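Local structure of AimR transcriptional regulator (Bacillus phage phi3T, 5ZVV) at residues A[14-17]-A[18-22]; A[66-69]-A[70-74]; A[221-224]-A[225-228]; A[158-162]-A[163-167]; A[128-131]-A[132-136]. The protein activates transcription of the phage aimX locus as a homodimer and, on binding the arbitrium peptide, becomes an inactive monomer, which tips infection toward lysogeny. All coordinates share one frame; numbering follows the deposited sequence.

How the contacts relate
All five contacts are local, each made by side chains a few residues apart, in a protein built of helices and loops, without strands. Contact 1 lies within a helix, its centre about 32 Å from the centre of the chain; one flank is packed, and on the other an exposed arginine lies on a carbonyl. Contact 2 ends a helix by a beta turn and a water bridge. Contacts 3 and 5 begin helices, whereas contact 4 ends one by a Schellman motif and starts the next. Contact 3, its centre about 8 Å from that of the chain, is buried, with apolar and sulfur contacts. Contacts 4, with CH-pi packing, and 5 touch (Tyr159 OH to Leu130 CD2, 3.4 Å), and both reach the second subunit.

Contact 1. Residues A[14-17]-A[18-22]; sequences NQLA and ARLAK
Gln15 O is met twice by Arg19: its N donates over 2.9 Å, and its side chain folds back across the oxygen. With CG set between the backbone N and the carbonyl carbon (chi1 69°) and a further bend at chi3, the chain folds back over the preceding turn. CG approaches Gln15 O to 3.3 Å, and the guanidinium lays one face over that oxygen, which is offset toward the rim. At the far end NH2 lies 3.5 Å from Leu16 CB, while NH1 stands 3.5 Å from Gln15 CB. Leu16 and Leu20 run side by side on another flank, their CD1 methyls 3.9 Å apart, and both reach Leu56 of helix 47-56. Ala17 and Ala21 face helix 29-36, their small side chains meeting Tyr33 and Phe32. The guanidinium face lies against the Gln15 carbonyl without a hydrogen bond, an electrostatic contact that would probably polarise a C=O already engaged by the Arg19 amide.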
loop_
_atom_site.group_PDB
_atom_site.type_symbol
_atom_site.label_atom_id
_atom_site.label_comp_id
_atom_site.label_asym_id
_atom_site.label_seq_id
_atom_site.Cartn_x
_atom_site.Cartn_y
_atom_site.Cartn_z
ATOM N N ASN A 14 -10.374 -24.726 -50.344
ATOM C CA ASN A 14 -9.200 -25.587 -50.215
ATOM C C ASN A 14 -8.019 -24.838 -49.613
ATOM O O ASN A 14 -7.282 -25.390 -48.789
ATOM C CB ASN A 14 -8.821 -26.171 -51.575
ATOM C CG ASN A 14 -9.837 -27.169 -52.085
ATOM O OD1 ASN A 14 -10.740 -27.582 -51.354
ATOM N ND2 ASN A 14 -9.692 -27.572 -53.341
ATOM N N GLN A 15 -7.813 -23.583 -50.019
ATOM C CA GLN A 15 -6.709 -22.808 -49.461
ATOM C C GLN A 15 -6.939 -22.511 -47.985
ATOM O O GLN A 15 -5.989 -22.508 -47.191
ATOM C CB GLN A 15 -6.516 -21.513 -50.249
ATOM C CG GLN A 15 -6.002 -21.713 -51.671
ATOM C CD GLN A 15 -7.092 -22.147 -52.635
ATOM O OE1 GLN A 15 -8.260 -21.792 -52.471
ATOM N NE2 GLN A 15 -6.714 -22.925 -53.646
ATOM N N LEU A 16 -8.191 -22.260 -47.598
ATOM C CA LEU A 16 -8.502 -22.062 -46.187
ATOM C C LEU A 16 -8.277 -23.340 -45.391
ATOM O O LEU A 16 -7.737 -23.300 -44.279
ATOM C CB LEU A 16 -9.942 -21.577 -46.027
ATOM C CG LEU A 16 -10.446 -21.384 -44.594
ATOM C CD1 LEU A 16 -9.725 -20.227 -43.919
ATOM C CD2 LEU A 16 -11.952 -21.172 -44.577
ATOM N N ALA A 17 -8.687 -24.485 -45.945
ATOM C CA ALA A 17 -8.447 -25.758 -45.275
ATOM C C ALA A 17 -6.956 -26.023 -45.118
ATOM O O ALA A 17 -6.511 -26.518 -44.075
ATOM C CB ALA A 17 -9.114 -26.894 -46.050
ATOM N N ALA A 18 -6.166 -25.683 -46.140
ATOM C CA ALA A 18 -4.727 -25.908 -46.074
ATOM C C ALA A 18 -4.065 -24.985 -45.060
ATOM O O ALA A 18 -3.198 -25.418 -44.293
ATOM C CB ALA A 18 -4.103 -25.720 -47.456
ATOM N N ARG A 19 -4.462 -23.708 -45.032
ATOM C CA ARG A 19 -3.813 -22.767 -44.126
ATOM C C ARG A 19 -4.239 -22.990 -42.679
ATOM O O ARG A 19 -3.436 -22.782 -41.762
ATOM C CB ARG A 19 -4.098 -21.325 -44.559
ATOM C CG ARG A 19 -5.534 -20.861 -44.378
ATOM C CD ARG A 19 -5.679 -19.378 -44.702
ATOM N NE ARG A 19 -5.522 -19.107 -46.130
ATOM C CZ ARG A 19 -6.529 -18.858 -46.961
ATOM N NH1 ARG A 19 -6.288 -18.627 -48.245
ATOM N NH2 ARG A 19 -7.776 -18.833 -46.510
ATOM N N LEU A 20 -5.484 -23.418 -42.451
ATOM C CA LEU A 20 -5.928 -23.722 -41.094
ATOM C C LEU A 20 -5.350 -25.043 -40.605
ATOM O O LEU A 20 -4.976 -25.163 -39.432
ATOM C CB LEU A 20 -7.456 -23.751 -41.030
ATOM C CG LEU A 20 -8.147 -22.402 -40.816
ATOM C CD1 LEU A 20 -9.659 -22.561 -40.834
ATOM C CD2 LEU A 20 -7.686 -21.788 -39.506
ATOM N N ALA A 21 -5.280 -26.044 -41.485
ATOM C CA ALA A 21 -4.604 -27.288 -41.133
ATOM C C ALA A 21 -3.138 -27.036 -40.803
ATOM O O ALA A 21 -2.608 -27.580 -39.827
ATOM C CB ALA A 21 -4.734 -28.296 -42.274
ATOM N N LYS A 22 -2.470 -26.200 -41.605
ATOM C CA LYS A 22 -1.083 -25.837 -41.336
ATOM C C LYS A 22 -0.957 -25.072 -40.023
ATOM O O LYS A 22 0.005 -25.269 -39.271
ATOM C CB LYS A 22 -0.536 -25.007 -42.498
ATOM C CG LYS A 22 0.684 -24.159 -42.174
ATOM C CD LYS A 22 1.973 -24.855 -42.572
ATOM C CE LYS A 22 3.089 -23.844 -42.790
ATOM N NZ LYS A 22 3.254 -22.930 -41.623
#

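Contact 2. Residues A[66-69]-A[70-74]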
loop_
_atom_site.group_PDB
_atom_site.type_symbol
_atom_site.label_atom_id
_atom_site.label_comp_id
_atom_site.label_asym_id
_atom_site.label_seq_id
_atom_site.Cartn_x
_atom_site.Cartn_y
_atom_site.Cartn_z
ATOM N N SER A 66 -18.749 -20.907 -25.663
ATOM C CA SER A 66 -19.628 -21.049 -24.510
ATOM C C SER A 66 -20.329 -22.398 -24.535
ATOM O O SER A 66 -20.507 -23.036 -23.492
ATOM C CB SER A 66 -20.643 -19.908 -24.477
ATOM O OG SER A 66 -21.539 -20.054 -23.391
ATOM N N GLU A 67 -20.723 -22.855 -25.724
ATOM C CA GLU A 67 -21.311 -24.186 -25.830
ATOM C C GLU A 67 -20.251 -25.278 -25.715
ATOM O O GLU A 67 -20.500 -26.329 -25.113
ATOM C CB GLU A 67 -22.075 -24.310 -27.150
ATOM C CG GLU A 67 -22.780 -25.642 -27.347
ATOM C CD GLU A 67 -23.584 -25.683 -28.632
ATOM O OE1 GLU A 67 -23.516 -24.706 -29.411
ATOM O OE2 GLU A 67 -24.284 -26.691 -28.864
ATOM N N TYR A 68 -19.063 -25.038 -26.270
ATOM C CA TYR A 68 -18.042 -26.077 -26.352
ATOM C C TYR A 68 -17.403 -26.345 -24.994
ATOM O O TYR A 68 -17.208 -27.503 -24.607
ATOM C CB TYR A 68 -16.984 -25.671 -27.378
ATOM C CG TYR A 68 -15.942 -26.724 -27.664
ATOM C CD1 TYR A 68 -16.140 -27.666 -28.664
ATOM C CD2 TYR A 68 -14.752 -26.769 -26.946
ATOM C CE1 TYR A 68 -15.190 -28.627 -28.939
ATOM C CE2 TYR A 68 -13.797 -27.728 -27.210
ATOM C CZ TYR A 68 -14.022 -28.656 -28.207
ATOM O OH TYR A 68 -13.074 -29.612 -28.484
ATOM N N PHE A 69 -17.074 -25.283 -24.254
ATOM C CA PHE A 69 -16.357 -25.441 -22.992
ATOM C C PHE A 69 -17.170 -26.237 -21.980
ATOM O O PHE A 69 -16.610 -27.007 -21.190
ATOM C CB PHE A 69 -15.997 -24.072 -22.414
ATOM C CG PHE A 69 -14.829 -23.409 -23.090
ATOM C CD1 PHE A 69 -14.037 -24.104 -23.988
ATOM C CD2 PHE A 69 -14.515 -22.087 -22.810
ATOM C CE1 PHE A 69 -12.961 -23.493 -24.604
ATOM C CE2 PHE A 69 -13.438 -21.472 -23.422
ATOM C CZ PHE A 69 -12.661 -22.175 -24.318
ATOM N N LEU A 70 -18.493 -26.061 -21.981
ATOM C CA LEU A 70 -19.342 -26.758 -21.025
ATOM C C LEU A 70 -19.427 -28.254 -21.290
ATOM O O LEU A 70 -19.973 -28.981 -20.455
ATOM C CB LEU A 70 -20.745 -26.147 -21.025
ATOM C CG LEU A 70 -20.825 -24.696 -20.545
ATOM C CD1 LEU A 70 -22.260 -24.195 -20.593
ATOM C CD2 LEU A 70 -20.245 -24.557 -19.142
ATOM N N GLU A 71 -18.898 -28.730 -22.418
ATOM C CA GLU A 71 -18.864 -30.153 -22.720
ATOM C C GLU A 71 -17.538 -30.811 -22.367
ATOM O O GLU A 71 -17.443 -32.040 -22.435
ATOM C CB GLU A 71 -19.170 -30.389 -24.205
ATOM C CG GLU A 71 -20.566 -29.947 -24.627
ATOM C CD GLU A 71 -21.666 -30.633 -23.834
ATOM O OE1 GLU A 71 -21.507 -31.823 -23.490
ATOM O OE2 GLU A 71 -22.692 -29.978 -23.551
ATOM N N LEU A 72 -16.523 -30.036 -21.991
ATOM C CA LEU A 72 -15.237 -30.603 -21.616
ATOM C C LEU A 72 -15.357 -31.414 -20.328
ATOM O O LEU A 72 -16.261 -31.211 -19.511
ATOM C CB LEU A 72 -14.194 -29.498 -21.434
ATOM C CG LEU A 72 -13.828 -28.666 -22.665
ATOM C CD1 LEU A 72 -12.982 -27.474 -22.258
ATOM C CD2 LEU A 72 -13.101 -29.515 -23.699
ATOM N N ASP A 73 -14.430 -32.347 -20.157
ATOM C CA ASP A 73 -14.373 -33.145 -18.938
ATOM C C ASP A 73 -13.888 -32.271 -17.789
ATOM O O ASP A 73 -12.735 -31.819 -17.814
ATOM C CB ASP A 73 -13.445 -34.344 -19.131
ATOM C CG ASP A 73 -13.558 -35.371 -18.009
ATOM O OD1 ASP A 73 -13.866 -34.993 -16.861
ATOM O OD2 ASP A 73 -13.326 -36.571 -18.282
ATOM N N PRO A 74 -14.709 -32.017 -16.768
ATOM C CA PRO A 74 -14.282 -31.104 -15.697
ATOM C C PRO A 74 -13.059 -31.585 -14.939
ATOM O O PRO A 74 -12.418 -30.776 -14.260
ATOM C CB PRO A 74 -15.512 -31.034 -14.779
ATOM C CG PRO A 74 -16.658 -31.528 -15.615
ATOM C CD PRO A 74 -16.067 -32.540 -16.541
HETATM O O HOH W 1 -22.800 -27.174 -23.849
#
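Glu71 N donates to Tyr68 O over 3.0 Å, and Leu72 N to Phe69 O over 3.1 Å; in both bonds the donor stands well above the carbonyl plane, 55° out of it for Tyr68. A water reinforces this end of the helix, giving one hydrogen to Glu67 O and the other to Glu71 OE2, each over 2.8 Å. The bend at chi2 of Glu71 (-58°) turns its carboxylate back to that water and thus to the preceding turn. On the apolar flank the two methyls of Leu72 divide their work: CD1 lies 3.9 Å from Phe69 CD1, the side chains running alongside each other, whereas CD2 meets Tyr68 CE2 at 4.0 Å. Farther out, Phe69 packs on Ile98 and Leu50, and Leu72 on Cys78 of helix 77-88. Leu70 rests its CG 3.4 Å from Ser66 O and leans on Leu94. The last part of the helix passes into a type I beta turn from Phe69 to Leu72, which leads into the loop before helix 77-88.

Contact 3. Residues A[221-224]-A[225-228]; sequences SNVN and RICF
Ile226 CB lies 3.7 Å from Ser221 OG, so the first turn of helix 224-237 packs directly against the ST turn that leads into it. In that turn Ser221 OG accepts a bond from Val223 N over 3.0 Å, tying the serine hydroxyl to the residue in the N-cap position. The Ile226 CG2 methyl reaches Ser221 CB at 3.8 Å, while on its other branch CG1 lies 4.1 Å from Val223 CB.

The backbone fixes these groups in turn. Cys227 N meets Val223 O almost end-on, with an N-H...O angle of 173°; Phe228 N closes the next turn on Asn224 O at 2.9 Å. Hence the N-cap residue contributes its carbonyl to the first helical bond, although its own side chain is apolar and packs on Tyr85 and Ile88 of helix 77-88. Polar ends on this turn find partners farther away: Asn224 OD1 accepts from Lys54 NZ, and Arg225 NE donates to Ile88 O. Ile226 also meets Met195 of helix 184-203, and the Phe228 ring stacks with His262, so one short helix start joins several neighbouring helices near the middle of the chain. The sulfur of Cys227 swings beside its own backbone N (chi1 -65°), which brings SG to 3.3 Å from Ser221 O.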
loop_
_atom_site.group_PDB
_atom_site.type_symbol
_atom_site.label_atom_id
_atom_site.label_comp_id
_atom_site.label_asym_id
_atom_site.label_seq_id
_atom_site.Cartn_x
_atom_site.Cartn_y
_atom_site.Cartn_z
ATOM N N SER A 221 -0.483 -12.238 -27.320
ATOM C CA SER A 221 -1.896 -12.526 -27.119
ATOM C C SER A 221 -2.719 -12.120 -28.330
ATOM O O SER A 221 -2.454 -11.094 -28.962
ATOM C CB SER A 221 -2.436 -11.807 -25.875
ATOM O OG SER A 221 -3.806 -12.106 -25.670
ATOM N N ASN A 222 -3.719 -12.943 -28.645
ATOM C CA ASN A 222 -4.776 -12.591 -29.584
ATOM C C ASN A 222 -6.130 -12.470 -28.895
ATOM O O ASN A 222 -7.166 -12.467 -29.569
ATOM C CB ASN A 222 -4.844 -13.614 -30.718
ATOM C CG ASN A 222 -3.657 -13.519 -31.657
ATOM O OD1 ASN A 222 -3.270 -12.426 -32.074
ATOM N ND2 ASN A 222 -3.066 -14.662 -31.985
ATOM N N VAL A 223 -6.145 -12.388 -27.564
ATOM C CA VAL A 223 -7.385 -12.149 -26.836
ATOM C C VAL A 223 -7.825 -10.713 -27.074
ATOM O O VAL A 223 -7.021 -9.777 -26.962
ATOM C CB VAL A 223 -7.196 -12.443 -25.341
ATOM C CG1 VAL A 223 -8.421 -11.999 -24.543
ATOM C CG2 VAL A 223 -6.932 -13.923 -25.125
ATOM N N ASN A 224 -9.107 -10.534 -27.410
ATOM C CA ASN A 224 -9.600 -9.210 -27.784
ATOM C C ASN A 224 -9.469 -8.216 -26.637
ATOM O O ASN A 224 -9.087 -7.061 -26.853
ATOM C CB ASN A 224 -11.053 -9.298 -28.255
ATOM C CG ASN A 224 -11.186 -9.925 -29.632
ATOM O OD1 ASN A 224 -12.035 -10.787 -29.856
ATOM N ND2 ASN A 224 -10.340 -9.495 -30.559
ATOM N N ARG A 225 -9.777 -8.645 -25.410
ATOM C CA ARG A 225 -9.689 -7.740 -24.267
ATOM C C ARG A 225 -8.257 -7.254 -24.062
ATOM O O ARG A 225 -8.011 -6.049 -23.894
ATOM C CB ARG A 225 -10.219 -8.437 -23.009
ATOM C CG ARG A 225 -10.246 -7.571 -21.749
ATOM C CD ARG A 225 -8.930 -7.652 -20.967
ATOM N NE ARG A 225 -8.832 -8.882 -20.192
ATOM C CZ ARG A 225 -8.894 -8.929 -18.867
ATOM N NH1 ARG A 225 -8.809 -10.093 -18.240
ATOM N NH2 ARG A 225 -9.034 -7.809 -18.172
ATOM N N ILE A 226 -7.299 -8.185 -24.074
ATOM C CA ILE A 226 -5.898 -7.835 -23.855
ATOM C C ILE A 226 -5.434 -6.817 -24.889
ATOM O O ILE A 226 -4.874 -5.770 -24.547
ATOM C CB ILE A 226 -5.019 -9.098 -23.878
ATOM C CG1 ILE A 226 -5.339 -10.003 -22.682
ATOM C CG2 ILE A 226 -3.533 -8.726 -23.906
ATOM C CD1 ILE A 226 -5.013 -9.387 -21.335
ATOM N N CYS A 227 -5.668 -7.106 -26.170
ATOM C CA CYS A 227 -5.181 -6.216 -27.219
ATOM C C CYS A 227 -5.898 -4.873 -27.184
ATOM O O CYS A 227 -5.279 -3.827 -27.421
ATOM C CB CYS A 227 -5.343 -6.879 -28.585
ATOM S SG CYS A 227 -4.331 -8.353 -28.810
ATOM N N PHE A 228 -7.201 -4.883 -26.887
ATOM C CA PHE A 228 -7.949 -3.636 -26.773
ATOM C C PHE A 228 -7.346 -2.734 -25.704
ATOM O O PHE A 228 -7.030 -1.567 -25.966
ATOM C CB PHE A 228 -9.422 -3.923 -26.469
ATOM C CG PHE A 228 -10.204 -2.696 -26.093
ATOM C CD1 PHE A 228 -10.642 -1.813 -27.068
ATOM C CD2 PHE A 228 -10.488 -2.415 -24.767
ATOM C CE1 PHE A 228 -11.348 -0.676 -26.725
ATOM C CE2 PHE A 228 -11.197 -1.280 -24.420
ATOM C CZ PHE A 228 -11.624 -0.410 -25.400
#

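Contact 4. Residues A[158-162]-A[163-167]; sequences AYLNI and GEFGL
A Schellman motif closes helix 145-161, with Gly163 as its C-prime residue, and Tyr159 and Leu167 pack across the corner that follows. Glu164 N reaches back to Tyr159 O over 2.7 Å, and Gly163 N donates to Leu160 O over 3.0 Å from well above the carbonyl plane. Gly163 has a positive phi of 65°, the backbone turn that lets both amides face carbonyls in the last turn of the helix. Outside this pair, Leu167 CB sits over the centre of the Tyr159 ring in a CH-pi contact, 3.6 Å from the centroid and 5° off the ring normal. The leucine then fans out, CD1 coming to 3.7 Å from Tyr159 CE1 and CD2 lying nearer the phenol oxygen. Ile162 takes the torsion that places CG1 between its backbone N and carbonyl carbon (chi1 58°), which brings CG1 to 3.7 Å from the aliphatic CG of Glu164. Leu160 CD1 approaches the Phe165 ring obliquely. Tyr159 also touches Leu130 of helix 130-139, Leu160 reaches Leu196 of helix 184-203, and Leu167 meets Leu167 of the second subunit, so this corner between helices 145-161 and 165-173 borders the dimer interface.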
loop_
_atom_site.group_PDB
_atom_site.type_symbol
_atom_site.label_atom_id
_atom_site.label_comp_id
_atom_site.label_asym_id
_atom_site.label_seq_id
_atom_site.Cartn_x
_atom_site.Cartn_y
_atom_site.Cartn_z
ATOM N N ALA A 158 -7.208 -6.824 -7.592
ATOM C CA ALA A 158 -7.848 -6.202 -6.437
ATOM C C ALA A 158 -7.067 -4.977 -5.970
ATOM O O ALA A 158 -7.653 -3.917 -5.708
ATOM C CB ALA A 158 -7.988 -7.219 -5.305
ATOM N N TYR A 159 -5.738 -5.106 -5.864
ATOM C CA TYR A 159 -4.902 -3.965 -5.502
ATOM C C TYR A 159 -5.070 -2.824 -6.496
ATOM O O TYR A 159 -5.093 -1.650 -6.108
ATOM C CB TYR A 159 -3.436 -4.387 -5.419
ATOM C CG TYR A 159 -3.089 -5.218 -4.206
ATOM C CD1 TYR A 159 -3.527 -4.852 -2.941
ATOM C CD2 TYR A 159 -2.320 -6.369 -4.326
ATOM C CE1 TYR A 159 -3.210 -5.611 -1.830
ATOM C CE2 TYR A 159 -2.003 -7.135 -3.224
ATOM C CZ TYR A 159 -2.451 -6.752 -1.977
ATOM O OH TYR A 159 -2.134 -7.511 -0.874
ATOM N N LEU A 160 -5.175 -3.151 -7.788
ATOM C CA LEU A 160 -5.505 -2.137 -8.782
ATOM C C LEU A 160 -6.879 -1.539 -8.516
ATOM O O LEU A 160 -7.076 -0.326 -8.656
ATOM C CB LEU A 160 -5.452 -2.737 -10.187
ATOM C CG LEU A 160 -5.984 -1.857 -11.319
ATOM C CD1 LEU A 160 -5.097 -0.639 -11.515
ATOM C CD2 LEU A 160 -6.110 -2.655 -12.610
ATOM N N ASN A 161 -7.842 -2.376 -8.123
ATOM C CA ASN A 161 -9.191 -1.881 -7.884
ATOM C C ASN A 161 -9.231 -0.902 -6.718
ATOM O O ASN A 161 -10.079 -0.004 -6.695
ATOM C CB ASN A 161 -10.147 -3.049 -7.638
ATOM C CG ASN A 161 -11.597 -2.609 -7.572
ATOM O OD1 ASN A 161 -12.193 -2.247 -8.587
ATOM N ND2 ASN A 161 -12.176 -2.644 -6.376
ATOM N N ILE A 162 -8.328 -1.047 -5.748
ATOM C CA ILE A 162 -8.248 -0.108 -4.633
ATOM C C ILE A 162 -7.076 0.859 -4.779
ATOM O O ILE A 162 -6.732 1.561 -3.822
ATOM C CB ILE A 162 -8.185 -0.845 -3.285
ATOM C CG1 ILE A 162 -6.986 -1.791 -3.241
ATOM C CG2 ILE A 162 -9.484 -1.603 -3.034
ATOM C CD1 ILE A 162 -6.832 -2.514 -1.912
ATOM N N GLY A 163 -6.457 0.915 -5.956
ATOM C CA GLY A 163 -5.408 1.889 -6.214
ATOM C C GLY A 163 -4.161 1.719 -5.376
ATOM O O GLY A 163 -3.448 2.699 -5.133
ATOM N N GLU A 164 -3.874 0.499 -4.922
ATOM C CA GLU A 164 -2.686 0.228 -4.114
ATOM C C GLU A 164 -1.577 -0.257 -5.042
ATOM O O GLU A 164 -1.243 -1.441 -5.103
ATOM C CB GLU A 164 -3.002 -0.782 -3.016
ATOM C CG GLU A 164 -3.903 -0.246 -1.910
ATOM C CD GLU A 164 -3.187 0.711 -0.971
ATOM O OE1 GLU A 164 -1.962 0.902 -1.118
ATOM O OE2 GLU A 164 -3.854 1.272 -0.076
ATOM N N PHE A 165 -0.991 0.696 -5.772
ATOM C CA PHE A 165 -0.029 0.352 -6.815
ATOM C C PHE A 165 1.225 -0.287 -6.234
ATOM O O PHE A 165 1.764 -1.239 -6.812
ATOM C CB PHE A 165 0.324 1.596 -7.630
ATOM C CG PHE A 165 -0.849 2.193 -8.354
ATOM C CD1 PHE A 165 -1.281 1.660 -9.556
ATOM C CD2 PHE A 165 -1.524 3.283 -7.829
ATOM C CE1 PHE A 165 -2.363 2.204 -10.225
ATOM C CE2 PHE A 165 -2.607 3.834 -8.490
ATOM C CZ PHE A 165 -3.029 3.293 -9.690
ATOM N N GLY A 166 1.703 0.215 -5.093
ATOM C CA GLY A 166 2.863 -0.394 -4.459
ATOM C C GLY A 166 2.678 -1.878 -4.226
ATOM O O GLY A 166 3.516 -2.695 -4.620
ATOM N N LEU A 167 1.552 -2.252 -3.614
ATOM C CA LEU A 167 1.275 -3.663 -3.377
ATOM C C LEU A 167 1.041 -4.434 -4.666
ATOM O O LEU A 167 1.158 -5.663 -4.662
ATOM C CB LEU A 167 0.076 -3.818 -2.446
ATOM C CG LEU A 167 0.511 -3.965 -0.991
ATOM C CD1 LEU A 167 -0.638 -3.670 -0.067
ATOM C CD2 LEU A 167 1.045 -5.366 -0.743
#

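Contact 5. Residues A[128-131]-A[132-136]; sequences ISLN and DAIRE
With CG1 swung opposite its backbone N (chi1 -165°) and CD1 extended beyond it, Ile128 reaches forward along the start of the helix: CG1 comes to 3.5 Å from Asp132 CB, and CD1 lies 3.7 Å from Ala133 N. Arg135 reaches the other way. Its CG sits beside the backbone N (chi1 -61°) and the chain runs extended to NE before the guanidinium turns back over Asn131, with CG 3.3 Å from Asn131 O and NH2 3.7 Å from Asn131 CB. The carbonyl carbon of Asn131 lies over one face of that guanidinium. Asp132 lies near its edge, but the two charged groups are modelled too close for their geometry to be trusted.

Ser129 occupies the N-cap position of helix 130-139, its OG accepting a weak bond from Asn131 N over 3.3 Å. Its carbonyl takes the first helical bond, from Ala133 N at 2.7 Å, and Ile134 N and Arg135 N continue the pattern on Leu130 O and Asn131 O. Leu130 and Ile134 meet through their methyls, CD2 to CD1, 3.8 Å apart. Leu130 continues onto Ala158 of helix 145-161, whereas Ile128 and Ala133 lean on Leu123 of helix 108-124. On the dimer side, Asn131 packs on Ile134 of the second subunit, Ile134 on its Asn131, and Arg135 also touches Ile134 of that subunit.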
loop_
_atom_site.group_PDB
_atom_site.type_symbol
_atom_site.label_atom_id
_atom_site.label_comp_id
_atom_site.label_asym_id
_atom_site.label_seq_id
_atom_site.Cartn_x
_atom_site.Cartn_y
_atom_site.Cartn_z
ATOM N N ILE A 128 -15.810 -10.751 -1.290
ATOM C CA ILE A 128 -14.903 -11.271 -0.278
ATOM C C ILE A 128 -13.851 -10.206 -0.003
ATOM O O ILE A 128 -13.548 -9.370 -0.859
ATOM C CB ILE A 128 -14.250 -12.603 -0.713
ATOM C CG1 ILE A 128 -13.605 -13.312 0.480
ATOM C CG2 ILE A 128 -13.223 -12.368 -1.813
ATOM C CD1 ILE A 128 -12.864 -14.578 0.108
ATOM N N SER A 129 -13.313 -10.223 1.212
ATOM C CA SER A 129 -12.225 -9.324 1.549
ATOM C C SER A 129 -10.924 -9.805 0.909
ATOM O O SER A 129 -10.758 -10.982 0.578
ATOM C CB SER A 129 -12.062 -9.222 3.065
ATOM O OG SER A 129 -10.862 -8.546 3.402
ATOM N N LEU A 130 -9.994 -8.867 0.732
ATOM C CA LEU A 130 -8.690 -9.217 0.180
ATOM C C LEU A 130 -7.925 -10.131 1.131
ATOM O O LEU A 130 -7.351 -11.145 0.714
ATOM C CB LEU A 130 -7.898 -7.945 -0.116
ATOM C CG LEU A 130 -6.618 -8.084 -0.937
ATOM C CD1 LEU A 130 -6.490 -6.906 -1.886
ATOM C CD2 LEU A 130 -5.402 -8.169 -0.029
ATOM N N ASN A 131 -7.913 -9.788 2.420
ATOM C CA ASN A 131 -7.293 -10.664 3.406
ATOM C C ASN A 131 -8.065 -11.969 3.549
ATOM O O ASN A 131 -7.458 -13.023 3.770
ATOM C CB ASN A 131 -7.184 -9.949 4.755
ATOM C CG ASN A 131 -6.187 -8.810 4.729
ATOM O OD1 ASN A 131 -5.826 -8.308 3.663
ATOM N ND2 ASN A 131 -5.730 -8.398 5.906
ATOM N N ASP A 132 -9.396 -11.917 3.429
ATOM C CA ASP A 132 -10.185 -13.145 3.406
ATOM C C ASP A 132 -9.829 -14.000 2.200
ATOM O O ASP A 132 -9.854 -15.234 2.274
ATOM C CB ASP A 132 -11.678 -12.817 3.400
ATOM C CG ASP A 132 -12.188 -12.386 4.758
ATOM O OD1 ASP A 132 -11.406 -12.420 5.729
ATOM O OD2 ASP A 132 -13.380 -12.017 4.850
ATOM N N ALA A 133 -9.508 -13.361 1.072
ATOM C CA ALA A 133 -9.057 -14.109 -0.096
ATOM C C ALA A 133 -7.677 -14.710 0.129
ATOM O O ALA A 133 -7.388 -15.801 -0.375
ATOM C CB ALA A 133 -9.050 -13.208 -1.331
ATOM N N ILE A 134 -6.819 -14.021 0.883
ATOM C CA ILE A 134 -5.508 -14.576 1.203
ATOM C C ILE A 134 -5.648 -15.785 2.125
ATOM O O ILE A 134 -5.001 -16.820 1.917
ATOM C CB ILE A 134 -4.611 -13.485 1.815
ATOM C CG1 ILE A 134 -4.403 -12.348 0.808
ATOM C CG2 ILE A 134 -3.274 -14.069 2.251
ATOM C CD1 ILE A 134 -3.585 -11.195 1.341
ATOM N N ARG A 135 -6.504 -15.682 3.146
ATOM C CA ARG A 135 -6.709 -16.801 4.062
ATOM C C ARG A 135 -7.354 -17.984 3.351
ATOM O O ARG A 135 -6.877 -19.120 3.457
ATOM C CB ARG A 135 -7.564 -16.363 5.250
ATOM C CG ARG A 135 -6.948 -15.257 6.080
ATOM C CD ARG A 135 -7.787 -14.946 7.306
ATOM N NE ARG A 135 -7.492 -13.615 7.827
ATOM C CZ ARG A 135 -8.241 -12.543 7.596
ATOM N NH1 ARG A 135 -9.339 -12.645 6.861
ATOM N NH2 ARG A 135 -7.897 -11.367 8.103
ATOM N N GLU A 136 -8.451 -17.734 2.630
ATOM C CA GLU A 136 -9.108 -18.801 1.879
ATOM C C GLU A 136 -8.157 -19.436 0.875
ATOM O O GLU A 136 -8.175 -20.656 0.677
ATOM C CB GLU A 136 -10.351 -18.257 1.174
ATOM C CG GLU A 136 -11.627 -18.431 1.969
ATOM C CD GLU A 136 -11.964 -19.890 2.198
ATOM O OE1 GLU A 136 -11.961 -20.662 1.215
ATOM O OE2 GLU A 136 -12.218 -20.269 3.359
#